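Local coordinates for protein toluene, o-xylene monooxygenase oxygenase subunit (Pseudomonas stutzeri, PDB 2INC) that forms part of the oxygenase component of a bacterial monooxygenase that probably hydroxylates aromatic hydrocarbons such as toluene and o-xylene, at residues Leu228-Ser233 with Val308-Ala313. Sequence-based numbering, arbitrary orientation.
Sequences LQQLGS and VEAKSA
Q230 reaches from helix 208-237 toward helix 303-319, where its side chain, which makes every contact from its own segment, meets E309 and A310. It is a worked example of one glutamine spanning two helices by packing rather than by a hydrogen bond. The backbones come nearest at this point, with the CA atoms of Q230 and A310 7.1 Å apart. At the base of the chain, CB of Q230 is still 5.5 Å from CB of A310; the next carbon, CG, closes that to 4.3 Å, an aliphatic touch. A bend at chi2 (-60°) then turns the amide toward E309. There CD lies 4.0 Å from OE1 of E309. The amide nitrogen NE2 lies 3.5 Å from the same oxygen and 3.7 Å from CB of E309. OE1 of Q230 is 3.7 Å from OE1 of E309, so both ends of the amide stand near one carboxylate oxygen. The two side chains cross at about a right angle, and the amide and carboxylate planes are 61° apart. Without a hydrogen bond the approach is a loose polar one, and E309 is exposed to solvent; its charge may favour the nitrogen slightly, but the amide oxygen lies almost as near. An alanine here would lose everything beyond CB, and would probably open a gap beside A310 and deprive the E309 carboxylate of its polar neighbour. Within helix 208-237, which makes a wider pi-type turn at 228-230, Q229 O accepts from S233 N and, at 3.0 Å, from S233 OG. In this all-helical bundle of the ferritin clan, A310 also packs on I293 of helix 274-299, to which K311 adds a salt bridge with E294; E225 touches A310 and A313, extending the pairing of helices 208-237 and 303-319.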
# COMPACT_ATOMS: atom_id res chain seq x y z
N LEU B 228 -14.87 30.46 16.36
CA LEU B 228 -13.50 30.14 15.97
C LEU B 228 -12.74 31.45 15.90
O LEU B 228 -11.73 31.62 16.60
CB LEU B 228 -13.44 29.37 14.63
CG LEU B 228 -14.26 28.09 14.53
CD1 LEU B 228 -14.05 27.42 13.16
CD2 LEU B 228 -13.92 27.13 15.67
N GLN B 229 -13.25 32.39 15.12
CA GLN B 229 -12.56 33.64 14.95
C GLN B 229 -12.43 34.46 16.25
O GLN B 229 -11.32 34.75 16.67
CB GLN B 229 -13.17 34.45 13.82
CG GLN B 229 -12.29 35.60 13.36
CD GLN B 229 -11.00 35.14 12.77
OE1 GLN B 229 -10.94 34.12 12.09
NE2 GLN B 229 -9.95 35.89 13.01
N GLN B 230 -13.55 34.82 16.88
CA GLN B 230 -13.51 35.80 17.95
C GLN B 230 -13.02 35.14 19.22
O GLN B 230 -12.17 35.69 19.93
CB GLN B 230 -14.90 36.44 18.16
CG GLN B 230 -15.36 37.33 16.99
CD GLN B 230 -14.43 38.47 16.72
OE1 GLN B 230 -14.01 39.14 17.66
NE2 GLN B 230 -14.05 38.68 15.46
N LEU B 231 -13.55 33.97 19.55
CA LEU B 231 -13.04 33.28 20.73
C LEU B 231 -11.56 32.88 20.55
O LEU B 231 -10.74 33.08 21.45
CB LEU B 231 -13.91 32.07 21.08
CG LEU B 231 -13.48 31.27 22.31
CD1 LEU B 231 -13.67 32.14 23.55
CD2 LEU B 231 -14.28 29.99 22.42
N GLY B 232 -11.19 32.36 19.38
CA GLY B 232 -9.78 32.00 19.10
C GLY B 232 -8.84 33.20 19.27
O GLY B 232 -7.79 33.07 19.89
N SER B 233 -9.21 34.38 18.76
CA SER B 233 -8.40 35.62 18.96
C SER B 233 -8.28 36.00 20.42
O SER B 233 -7.22 36.35 20.95
CB SER B 233 -9.07 36.79 18.29
OG SER B 233 -8.95 36.58 16.92
N VAL B 308 -19.60 43.49 16.21
CA VAL B 308 -19.40 44.21 14.95
C VAL B 308 -18.54 43.45 13.96
O VAL B 308 -18.91 43.34 12.80
CB VAL B 308 -18.86 45.64 15.19
CG1 VAL B 308 -18.23 46.24 13.91
CG2 VAL B 308 -20.01 46.51 15.72
N GLU B 309 -17.40 42.91 14.41
CA GLU B 309 -16.54 42.12 13.52
C GLU B 309 -17.17 40.78 13.11
O GLU B 309 -17.16 40.47 11.95
CB GLU B 309 -15.14 41.90 14.08
CG GLU B 309 -14.33 43.19 14.23
CD GLU B 309 -12.97 42.94 14.86
OE1 GLU B 309 -12.86 42.01 15.70
OE2 GLU B 309 -11.99 43.65 14.51
N ALA B 310 -17.74 40.03 14.06
CA ALA B 310 -18.43 38.75 13.69
C ALA B 310 -19.51 39.05 12.64
O ALA B 310 -19.61 38.36 11.62
CB ALA B 310 -19.02 38.05 14.93
N LYS B 311 -20.25 40.14 12.82
CA LYS B 311 -21.36 40.43 11.92
C LYS B 311 -20.93 40.73 10.52
O LYS B 311 -21.54 40.21 9.59
CB LYS B 311 -22.23 41.57 12.44
CG LYS B 311 -23.26 41.16 13.47
CD LYS B 311 -24.16 42.36 13.87
CE LYS B 311 -25.16 41.90 14.92
NZ LYS B 311 -26.03 43.06 15.33
N SER B 312 -19.86 41.52 10.34
CA SER B 312 -19.47 41.89 8.97
C SER B 312 -18.70 40.79 8.26
O SER B 312 -18.75 40.68 7.04
CB SER B 312 -18.69 43.22 8.94
OG SER B 312 -17.51 43.10 9.69
N ALA B 313 -17.96 39.99 9.02
CA ALA B 313 -17.19 38.87 8.45
C ALA B 313 -18.13 37.80 7.93
O ALA B 313 -17.93 37.30 6.85
CB ALA B 313 -16.24 38.27 9.49